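Local atomic coordinates of glyoxylate-induced Protein (Pseudomonas aeruginosa, PDB entry 1SQ4), a protein that is of uncertain function but belongs to the bicupins and may act as a ureidoglycine aminohydrolase. Residues E28-V32 and L227-V232; V211-Y217 and F239-F245; A223-N228 and C246-S252. All coordinates share one frame; numbering follows the deposited sequence.

In the fold
All three contacts belong to the C-terminal cupin barrel. Interactions 2 and 3 are antiparallel strand pairs, one in each of its two facing sheets, and their inward side chains meet where M240 and L216 pack on Y225 and where H214 and L242 pack on Q248. Interaction 1 joins the two sheets through side chains, chiefly the Y30 ring, with no backbone-to-backbone bond: strand 30-33, from the N-terminal part of the chain, pairs beside strand 239-244 and touches the 227-232 turn leading into the edge strand of the sheet of interaction 3. Interaction 2 is nearest the centre of the chain; interactions 1 and 3 lie further out, and E28 of interaction 1 is exposed. All three also touch a second subunit.

Interaction 1. Residues E28-V32 and L227-V232; sequences EAYAV and LNQDWV
Y30 and L227 face each other with their CA atoms 7.0 Å apart, as do A29 and N228, and V32 and V232 are further apart still, so no backbone bonds join 28-32 to 227-232. The second segment is folded back on itself: L227 N bonds to D230 O and D230 N returns to L227 O, closing a beta hairpin whose two-residue loop, N228 and Q229, has positive phi at both positions. Y30 carries most of the contact. With its CG set between the backbone N and the carbonyl carbon (chi1 64°), the ring is thrown across to the hairpin, and L227 CB sits 3.7 Å from its centroid, 10° off the normal, in a CH-pi contact over one face. L227 CD1 reaches on to the ring rim, 3.6 Å from Y30 CD2. This hairpin closes one edge of the smaller sheet of the C-terminal cupin barrel, whereas strand 30-33 extends the larger sheet, so the tyrosine bridges the two. At the ring edge the Y30 hydroxyl donates to D230 OD1 at 2.5 Å, which accepts with its anti lone pair, the carboxylate turned 74° from the ring. V32 CG2 packs on L227 CD1 at 3.7 Å, and the A29 methyl meets N228 ND2 at 3.7 Å. F26 of a neighbouring subunit packs on E28 and A29, while A24 of that neighbouring subunit lies against N228.

Interaction 2. Residues V211-Y217 and F239-F245; sequences VMEHGLY and FMWLRAF
H214 and L242 bond to each other through both backbone groups: L242 N to H214 O is nearly straight, 3.2 Å with 170° at the hydrogen, while the return from H214 N to L242 O is more bent. L216 N gives a shorter bond to M240 O, 2.9 Å, and at the far end F245 N reaches V211 O at 2.8 Å. The strands run antiparallel, 174° apart. On one face the W241 indole lies against the partner backbone, H214 O standing 3.5 Å above the ring plane toward its rim, and G215, with no side chain, lets F239 CZ come to 3.7 Å from its CA. On the other face L216 CD2 packs on L242 CD1 at 3.6 Å, beside selenomethionine M240. The H214 imidazole donates from ND1 to M212 O almost in the ring plane, which should hold the ring's rotation; the ring itself lies on the barrel-interior face with L216 and L242, the region where many cupins bind a metal. E213 OE2 makes a salt bridge to R59 of a neighbouring subunit. Strand 258-265 flanks 212-220, strand 30-33 flanks 239-244, and Q248 of strand 248-251 touches H214, L216 and L242.

Interaction 3. Residues A223-N228 and C246-S252; sequences AVYRLN and CPQACYS
V224 and R226 pair with Y251 and A249 in the smaller sheet of the C-terminal cupin barrel, where strands 222-227 and 248-251 lie antiparallel at 166°. R226 N bonds to A249 O at 2.6 Å and A249 N to R226 O at 3.0 Å. Further along, V224 N points to Y251 O in a nearly linear bond; the reverse bond from Y251 N is weak. Beyond the last strand pair, N228 N reaches P247 O at 3.0 Å and carries the pairing into the loops, with the proline CD alongside the asparagine side chain and C246 SG 3.7 Å from N228 CB. The face bearing Y225, L227, Q248 and C250 looks into the jelly-roll barrel, toward L216 and M240 of the opposing sheet. Here the Y225 ring leans across to the second strand: A249 O stands 3.7 Å above its plane near the rim, and C250 SG lies obliquely beside it, 3.8 Å from Y225 CD1, as a sulfur-aromatic contact. The Y225 hydroxyl donates to Q248 OE1 at 3.0 Å, ring and amide planes 52° apart, and also bonds Y260 OH, so two polar partners hold this buried group. The glutamine reaches it with CD swung trans to CA (chi2 -177°). On the outward face R226 CB and A249 CB touch at 3.4 Å, while V224 packs on Y251 of another subunit, and Y251 on V224 of that same neighbouring subunit.

Interaction 1. Residues E28-V32 and L227-V232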
loop_
_atom_site.group_PDB
_atom_site.type_symbol
_atom_site.label_atom_id
_atom_site.label_comp_id
_atom_site.label_asym_id
_atom_site.label_seq_id
_atom_site.Cartn_x
_atom_site.Cartn_y
_atom_site.Cartn_z
ATOM N N GLU A 28 -8.170 8.918 -4.083
ATOM C CA GLU A 28 -9.577 8.633 -4.259
ATOM C C GLU A 28 -10.445 9.709 -3.637
ATOM O O GLU A 28 -11.672 9.664 -3.731
ATOM C CB GLU A 28 -9.910 7.261 -3.677
ATOM C CG GLU A 28 -9.589 7.094 -2.194
ATOM C CD GLU A 28 -8.110 7.314 -1.830
ATOM O OE1 GLU A 28 -7.205 6.839 -2.568
ATOM O OE2 GLU A 28 -7.856 7.945 -0.773
ATOM N N ALA A 29 -9.797 10.701 -3.041
ATOM C CA ALA A 29 -10.499 11.787 -2.376
ATOM C C ALA A 29 -10.075 13.153 -2.884
ATOM O O ALA A 29 -10.790 14.145 -2.724
ATOM C CB ALA A 29 -10.246 11.708 -0.885
ATOM N N TYR A 30 -8.902 13.217 -3.489
ATOM C CA TYR A 30 -8.442 14.492 -3.966
ATOM C C TYR A 30 -7.373 14.377 -5.042
ATOM O O TYR A 30 -6.893 13.283 -5.366
ATOM C CB TYR A 30 -7.914 15.312 -2.787
ATOM C CG TYR A 30 -6.710 14.702 -2.134
ATOM C CD1 TYR A 30 -6.836 13.678 -1.202
ATOM C CD2 TYR A 30 -5.432 15.125 -2.483
ATOM C CE1 TYR A 30 -5.716 13.090 -0.632
ATOM C CE2 TYR A 30 -4.304 14.550 -1.924
ATOM C CZ TYR A 30 -4.451 13.531 -0.999
ATOM O OH TYR A 30 -3.333 12.958 -0.445
ATOM N N ALA A 31 -7.029 15.536 -5.597
ATOM C CA ALA A 31 -6.019 15.661 -6.641
ATOM C C ALA A 31 -5.317 17.006 -6.486
ATOM O O ALA A 31 -5.975 18.036 -6.374
ATOM C CB ALA A 31 -6.676 15.585 -8.006
ATOM N N VAL A 32 -3.989 16.989 -6.452
ATOM C CA VAL A 32 -3.216 18.219 -6.352
ATOM C C VAL A 32 -2.475 18.401 -7.652
ATOM O O VAL A 32 -1.794 17.488 -8.109
ATOM C CB VAL A 32 -2.132 18.176 -5.268
ATOM C CG1 VAL A 32 -1.473 19.531 -5.180
ATOM C CG2 VAL A 32 -2.705 17.759 -3.931
ATOM N N LEU A 227 -5.314 17.435 3.105
ATOM C CA LEU A 227 -6.399 16.899 2.282
ATOM C C LEU A 227 -6.580 15.444 2.687
ATOM O O LEU A 227 -5.751 14.596 2.373
ATOM C CB LEU A 227 -6.041 16.982 0.797
ATOM C CG LEU A 227 -5.782 18.398 0.254
ATOM C CD1 LEU A 227 -4.934 18.331 -1.004
ATOM C CD2 LEU A 227 -7.102 19.105 -0.006
ATOM N N ASN A 228 -7.652 15.164 3.415
ATOM C CA ASN A 228 -7.939 13.809 3.857
ATOM C C ASN A 228 -6.744 13.031 4.417
ATOM O O ASN A 228 -6.154 12.219 3.715
ATOM C CB ASN A 228 -8.545 13.019 2.690
ATOM C CG ASN A 228 -8.821 11.571 3.044
ATOM O OD1 ASN A 228 -9.416 11.280 4.080
ATOM N ND2 ASN A 228 -8.401 10.659 2.185
ATOM N N GLN A 229 -6.374 13.264 5.669
ATOM C CA GLN A 229 -5.266 12.503 6.252
ATOM C C GLN A 229 -3.892 12.735 5.614
ATOM O O GLN A 229 -2.906 12.115 6.018
ATOM C CB GLN A 229 -5.591 11.004 6.189
ATOM C CG GLN A 229 -6.756 10.601 7.049
ATOM C CD GLN A 229 -6.447 10.752 8.522
ATOM O OE1 GLN A 229 -5.794 9.887 9.130
ATOM N NE2 GLN A 229 -6.881 11.870 9.105
ATOM N N ASP A 230 -3.817 13.616 4.623
ATOM C CA ASP A 230 -2.546 13.884 3.952
ATOM C C ASP A 230 -2.162 15.357 3.923
ATOM O O ASP A 230 -2.866 16.173 3.343
ATOM C CB ASP A 230 -2.591 13.361 2.515
ATOM C CG ASP A 230 -2.547 11.851 2.436
ATOM O OD1 ASP A 230 -2.962 11.297 1.397
ATOM O OD2 ASP A 230 -2.094 11.211 3.400
ATOM N N TRP A 231 -1.044 15.702 4.550
ATOM C CA TRP A 231 -0.595 17.082 4.535
ATOM C C TRP A 231 0.252 17.319 3.285
ATOM O O TRP A 231 1.150 16.531 2.964
ATOM C CB TRP A 231 0.236 17.405 5.772
ATOM C CG TRP A 231 -0.527 17.418 7.071
ATOM C CD1 TRP A 231 -0.643 16.393 7.966
ATOM C CD2 TRP A 231 -1.223 18.532 7.647
ATOM N NE1 TRP A 231 -1.357 16.805 9.067
ATOM C CE2 TRP A 231 -1.728 18.111 8.896
ATOM C CE3 TRP A 231 -1.466 19.846 7.228
ATOM C CZ2 TRP A 231 -2.462 18.953 9.730
ATOM C CZ3 TRP A 231 -2.195 20.688 8.058
ATOM C CH2 TRP A 231 -2.685 20.236 9.296
ATOM N N VAL A 232 -0.043 18.400 2.567
ATOM C CA VAL A 232 0.713 18.731 1.371
ATOM C C VAL A 232 1.004 20.231 1.291
ATOM O O VAL A 232 0.151 21.060 1.579
ATOM C CB VAL A 232 -0.021 18.249 0.067
ATOM C CG1 VAL A 232 -0.156 16.728 0.083
ATOM C CG2 VAL A 232 -1.395 18.877 -0.052
#

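Interaction 2. Residues V211-Y217 and F239-F245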
loop_
_atom_site.group_PDB
_atom_site.type_symbol
_atom_site.label_atom_id
_atom_site.label_comp_id
_atom_site.label_asym_id
_atom_site.label_seq_id
_atom_site.Cartn_x
_atom_site.Cartn_y
_atom_site.Cartn_z
ATOM N N VAL A 211 -19.430 20.786 1.121
ATOM C CA VAL A 211 -19.453 19.363 1.408
ATOM C C VAL A 211 -19.262 18.531 0.144
ATOM O O VAL A 211 -18.682 17.452 0.179
ATOM C CB VAL A 211 -20.778 18.982 2.128
ATOM C CG1 VAL A 211 -21.936 19.035 1.149
ATOM C CG2 VAL A 211 -20.666 17.621 2.741
HETATM N N MSE A 212 -19.739 19.045 -0.980
HETATM C CA MSE A 212 -19.606 18.339 -2.242
HETATM C C MSE A 212 -18.309 18.739 -2.924
HETATM O O MSE A 212 -17.534 19.518 -2.379
HETATM C CB MSE A 212 -20.814 18.637 -3.126
HETATM C CG MSE A 212 -22.139 18.208 -2.485
HETATM SE SE MSE A 212 -22.300 16.277 -2.282
HETATM C CE MSE A 212 -21.864 16.103 -0.412
ATOM N N GLU A 213 -18.065 18.200 -4.111
ATOM C CA GLU A 213 -16.839 18.498 -4.833
ATOM C C GLU A 213 -16.714 19.957 -5.251
ATOM O O GLU A 213 -17.700 20.621 -5.552
ATOM C CB GLU A 213 -16.731 17.600 -6.065
ATOM C CG GLU A 213 -17.972 17.584 -6.962
ATOM C CD GLU A 213 -19.031 16.588 -6.491
ATOM O OE1 GLU A 213 -18.718 15.379 -6.387
ATOM O OE2 GLU A 213 -20.173 17.015 -6.224
ATOM N N HIS A 214 -15.488 20.455 -5.245
ATOM C CA HIS A 214 -15.225 21.817 -5.648
ATOM C C HIS A 214 -13.736 22.022 -5.841
ATOM O O HIS A 214 -12.921 21.255 -5.326
ATOM C CB HIS A 214 -15.775 22.823 -4.641
ATOM C CG HIS A 214 -15.255 22.651 -3.252
ATOM N ND1 HIS A 214 -15.622 21.595 -2.449
ATOM C CD2 HIS A 214 -14.419 23.414 -2.512
ATOM C CE1 HIS A 214 -15.035 21.712 -1.273
ATOM N NE2 HIS A 214 -14.298 22.807 -1.285
ATOM N N GLY A 215 -13.385 23.052 -6.604
ATOM C CA GLY A 215 -11.989 23.315 -6.875
ATOM C C GLY A 215 -11.428 24.449 -6.064
ATOM O O GLY A 215 -12.160 25.323 -5.606
ATOM N N LEU A 216 -10.112 24.414 -5.886
ATOM C CA LEU A 216 -9.375 25.426 -5.141
ATOM C C LEU A 216 -8.170 25.816 -5.965
ATOM O O LEU A 216 -7.436 24.949 -6.413
ATOM C CB LEU A 216 -8.887 24.853 -3.814
ATOM C CG LEU A 216 -9.833 24.890 -2.628
ATOM C CD1 LEU A 216 -11.256 24.619 -3.053
ATOM C CD2 LEU A 216 -9.370 23.853 -1.608
ATOM N N TYR A 217 -7.965 27.112 -6.168
ATOM C CA TYR A 217 -6.805 27.579 -6.928
ATOM C C TYR A 217 -6.073 28.610 -6.081
ATOM O O TYR A 217 -6.578 29.704 -5.850
ATOM C CB TYR A 217 -7.231 28.204 -8.263
ATOM C CG TYR A 217 -6.064 28.659 -9.111
ATOM C CD1 TYR A 217 -5.367 29.819 -8.803
ATOM C CD2 TYR A 217 -5.620 27.893 -10.190
ATOM C CE1 TYR A 217 -4.256 30.208 -9.539
ATOM C CE2 TYR A 217 -4.505 28.277 -10.938
ATOM C CZ TYR A 217 -3.829 29.440 -10.600
ATOM O OH TYR A 217 -2.737 29.842 -11.334
ATOM N N PHE A 239 -3.317 23.960 -7.817
ATOM C CA PHE A 239 -4.743 23.702 -7.853
ATOM C C PHE A 239 -5.048 22.406 -7.097
ATOM O O PHE A 239 -4.353 21.403 -7.270
ATOM C CB PHE A 239 -5.208 23.567 -9.306
ATOM C CG PHE A 239 -6.676 23.311 -9.444
ATOM C CD1 PHE A 239 -7.593 24.306 -9.142
ATOM C CD2 PHE A 239 -7.147 22.058 -9.808
ATOM C CE1 PHE A 239 -8.948 24.064 -9.191
ATOM C CE2 PHE A 239 -8.509 21.806 -9.859
ATOM C CZ PHE A 239 -9.412 22.814 -9.546
HETATM N N MSE A 240 -6.076 22.438 -6.251
HETATM C CA MSE A 240 -6.489 21.261 -5.490
HETATM C C MSE A 240 -7.930 20.952 -5.828
HETATM O O MSE A 240 -8.764 21.852 -5.845
HETATM C CB MSE A 240 -6.391 21.511 -3.981
HETATM C CG MSE A 240 -5.008 21.892 -3.468
HETATM SE SE MSE A 240 -5.046 22.427 -1.597
HETATM C CE MSE A 240 -6.067 24.043 -1.723
ATOM N N TRP A 241 -8.221 19.688 -6.096
ATOM C CA TRP A 241 -9.581 19.274 -6.404
ATOM C C TRP A 241 -10.080 18.319 -5.344
ATOM O O TRP A 241 -9.436 17.309 -5.072
ATOM C CB TRP A 241 -9.651 18.584 -7.760
ATOM C CG TRP A 241 -11.005 18.021 -8.028
ATOM C CD1 TRP A 241 -11.391 16.730 -7.903
ATOM C CD2 TRP A 241 -12.179 18.761 -8.379
ATOM N NE1 TRP A 241 -12.737 16.609 -8.153
ATOM C CE2 TRP A 241 -13.245 17.842 -8.453
ATOM C CE3 TRP A 241 -12.429 20.112 -8.647
ATOM C CZ2 TRP A 241 -14.541 18.228 -8.768
ATOM C CZ3 TRP A 241 -13.715 20.499 -8.959
ATOM C CH2 TRP A 241 -14.755 19.559 -9.025
ATOM N N LEU A 242 -11.233 18.635 -4.760
ATOM C CA LEU A 242 -11.835 17.807 -3.718
ATOM C C LEU A 242 -13.070 17.046 -4.199
ATOM O O LEU A 242 -13.942 17.622 -4.844
ATOM C CB LEU A 242 -12.195 18.669 -2.517
ATOM C CG LEU A 242 -10.988 19.053 -1.661
ATOM C CD1 LEU A 242 -10.635 20.511 -1.824
ATOM C CD2 LEU A 242 -11.330 18.747 -0.205
ATOM N N ARG A 243 -13.134 15.754 -3.857
ATOM C CA ARG A 243 -14.215 14.848 -4.260
ATOM C C ARG A 243 -15.555 14.980 -3.555
ATOM O O ARG A 243 -16.609 14.947 -4.209
ATOM C CB ARG A 243 -13.765 13.384 -4.139
ATOM C CG ARG A 243 -13.307 12.731 -5.439
ATOM C CD ARG A 243 -14.314 11.717 -5.998
ATOM N NE ARG A 243 -13.910 11.228 -7.314
ATOM C CZ ARG A 243 -12.827 10.488 -7.530
ATOM N NH1 ARG A 243 -12.517 10.088 -8.761
ATOM N NH2 ARG A 243 -12.063 10.134 -6.507
ATOM N N ALA A 244 -15.528 15.098 -2.235
ATOM C CA ALA A 244 -16.752 15.214 -1.442
ATOM C C ALA A 244 -16.466 14.645 -0.073
ATOM O O ALA A 244 -15.885 13.567 0.060
ATOM C CB ALA A 244 -17.912 14.457 -2.074
ATOM N N PHE A 245 -16.884 15.395 0.936
ATOM C CA PHE A 245 -16.677 15.028 2.315
ATOM C C PHE A 245 -15.199 14.923 2.614
ATOM O O PHE A 245 -14.814 14.592 3.727
ATOM C CB PHE A 245 -17.378 13.716 2.611
ATOM C CG PHE A 245 -18.855 13.782 2.460
ATOM C CD1 PHE A 245 -19.632 14.464 3.389
ATOM C CD2 PHE A 245 -19.476 13.172 1.376
ATOM C CE1 PHE A 245 -21.016 14.531 3.250
ATOM C CE2 PHE A 245 -20.857 13.232 1.223
ATOM C CZ PHE A 245 -21.627 13.916 2.161
#

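Interaction 3. Residues A223-N228 and C246-S252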
loop_
_atom_site.group_PDB
_atom_site.type_symbol
_atom_site.label_atom_id
_atom_site.label_comp_id
_atom_site.label_asym_id
_atom_site.label_seq_id
_atom_site.Cartn_x
_atom_site.Cartn_y
_atom_site.Cartn_z
ATOM N N ALA A 223 1.272 27.325 2.083
ATOM C CA ALA A 223 0.753 26.759 3.319
ATOM C C ALA A 223 0.826 25.246 3.284
ATOM O O ALA A 223 1.104 24.647 2.249
ATOM C CB ALA A 223 -0.680 27.214 3.537
ATOM N N VAL A 224 0.618 24.636 4.438
ATOM C CA VAL A 224 0.614 23.191 4.533
ATOM C C VAL A 224 -0.860 22.876 4.691
ATOM O O VAL A 224 -1.457 23.152 5.731
ATOM C CB VAL A 224 1.393 22.691 5.768
ATOM C CG1 VAL A 224 1.379 21.161 5.818
ATOM C CG2 VAL A 224 2.822 23.192 5.703
ATOM N N TYR A 225 -1.450 22.332 3.635
ATOM C CA TYR A 225 -2.868 22.012 3.631
ATOM C C TYR A 225 -3.026 20.534 3.871
ATOM O O TYR A 225 -2.224 19.723 3.414
ATOM C CB TYR A 225 -3.477 22.363 2.276
ATOM C CG TYR A 225 -4.931 22.770 2.301
ATOM C CD1 TYR A 225 -5.301 24.063 2.663
ATOM C CD2 TYR A 225 -5.935 21.885 1.897
ATOM C CE1 TYR A 225 -6.626 24.472 2.615
ATOM C CE2 TYR A 225 -7.269 22.285 1.850
ATOM C CZ TYR A 225 -7.602 23.581 2.207
ATOM O OH TYR A 225 -8.906 23.996 2.148
ATOM N N ARG A 226 -4.078 20.187 4.582
ATOM C CA ARG A 226 -4.357 18.801 4.885
ATOM C C ARG A 226 -5.550 18.334 4.053
ATOM O O ARG A 226 -6.667 18.801 4.252
ATOM C CB ARG A 226 -4.661 18.693 6.377
ATOM C CG ARG A 226 -5.128 17.340 6.857
ATOM C CD ARG A 226 -3.996 16.357 6.851
ATOM N NE ARG A 226 -4.331 15.117 7.549
ATOM C CZ ARG A 226 -4.489 15.006 8.865
ATOM N NH1 ARG A 226 -4.346 16.067 9.646
ATOM N NH2 ARG A 226 -4.774 13.823 9.399
ATOM N N LEU A 227 -5.314 17.435 3.105
ATOM C CA LEU A 227 -6.399 16.899 2.282
ATOM C C LEU A 227 -6.580 15.444 2.687
ATOM O O LEU A 227 -5.751 14.596 2.373
ATOM C CB LEU A 227 -6.041 16.982 0.797
ATOM C CG LEU A 227 -5.782 18.398 0.254
ATOM C CD1 LEU A 227 -4.934 18.331 -1.004
ATOM C CD2 LEU A 227 -7.102 19.105 -0.006
ATOM N N ASN A 228 -7.652 15.164 3.415
ATOM C CA ASN A 228 -7.939 13.809 3.857
ATOM C C ASN A 228 -6.744 13.031 4.417
ATOM O O ASN A 228 -6.154 12.219 3.715
ATOM C CB ASN A 228 -8.545 13.019 2.690
ATOM C CG ASN A 228 -8.821 11.571 3.044
ATOM O OD1 ASN A 228 -9.416 11.280 4.080
ATOM N ND2 ASN A 228 -8.401 10.659 2.185
ATOM N N CYS A 246 -14.367 15.213 1.620
ATOM C CA CYS A 246 -12.925 15.163 1.820
ATOM C C CYS A 246 -12.522 16.148 2.922
ATOM O O CYS A 246 -12.737 17.349 2.794
ATOM C CB CYS A 246 -12.202 15.524 0.528
ATOM S SG CYS A 246 -10.402 15.485 0.684
ATOM N N PRO A 247 -11.939 15.653 4.025
ATOM C CA PRO A 247 -11.540 16.561 5.106
ATOM C C PRO A 247 -10.546 17.631 4.638
ATOM O O PRO A 247 -9.692 17.373 3.788
ATOM C CB PRO A 247 -10.934 15.615 6.139
ATOM C CG PRO A 247 -11.676 14.336 5.898
ATOM C CD PRO A 247 -11.691 14.253 4.404
ATOM N N GLN A 248 -10.666 18.830 5.198
ATOM C CA GLN A 248 -9.788 19.939 4.836
ATOM C C GLN A 248 -9.284 20.694 6.049
ATOM O O GLN A 248 -10.064 21.283 6.799
ATOM C CB GLN A 248 -10.529 20.923 3.943
ATOM C CG GLN A 248 -11.259 20.303 2.775
ATOM C CD GLN A 248 -11.895 21.360 1.908
ATOM O OE1 GLN A 248 -11.205 22.242 1.411
ATOM N NE2 GLN A 248 -13.208 21.287 1.724
ATOM N N ALA A 249 -7.974 20.691 6.236
ATOM C CA ALA A 249 -7.359 21.401 7.353
ATOM C C ALA A 249 -6.271 22.259 6.759
ATOM O O ALA A 249 -5.608 21.870 5.795
ATOM C CB ALA A 249 -6.767 20.419 8.332
ATOM N N CYS A 250 -6.071 23.424 7.337
ATOM C CA CYS A 250 -5.066 24.300 6.794
ATOM C C CYS A 250 -4.056 24.757 7.823
ATOM O O CYS A 250 -4.382 24.931 8.990
ATOM C CB CYS A 250 -5.733 25.509 6.145
ATOM S SG CYS A 250 -4.546 26.601 5.368
ATOM N N TYR A 251 -2.824 24.950 7.377
ATOM C CA TYR A 251 -1.767 25.390 8.269
ATOM C C TYR A 251 -1.012 26.500 7.554
ATOM O O TYR A 251 0.092 26.291 7.069
ATOM C CB TYR A 251 -0.819 24.223 8.570
ATOM C CG TYR A 251 -0.214 24.228 9.959
ATOM C CD1 TYR A 251 -0.784 23.480 10.999
ATOM C CD2 TYR A 251 0.930 24.975 10.234
ATOM C CE1 TYR A 251 -0.223 23.479 12.285
ATOM C CE2 TYR A 251 1.501 24.989 11.509
ATOM C CZ TYR A 251 0.925 24.243 12.534
ATOM O OH TYR A 251 1.486 24.297 13.802
ATOM N N SER A 252 -1.618 27.677 7.472
ATOM C CA SER A 252 -0.979 28.798 6.800
ATOM C C SER A 252 -0.029 29.505 7.749
ATOM O O SER A 252 -0.457 30.254 8.636
ATOM C CB SER A 252 -2.023 29.790 6.318
ATOM O OG SER A 252 -2.699 30.354 7.421
#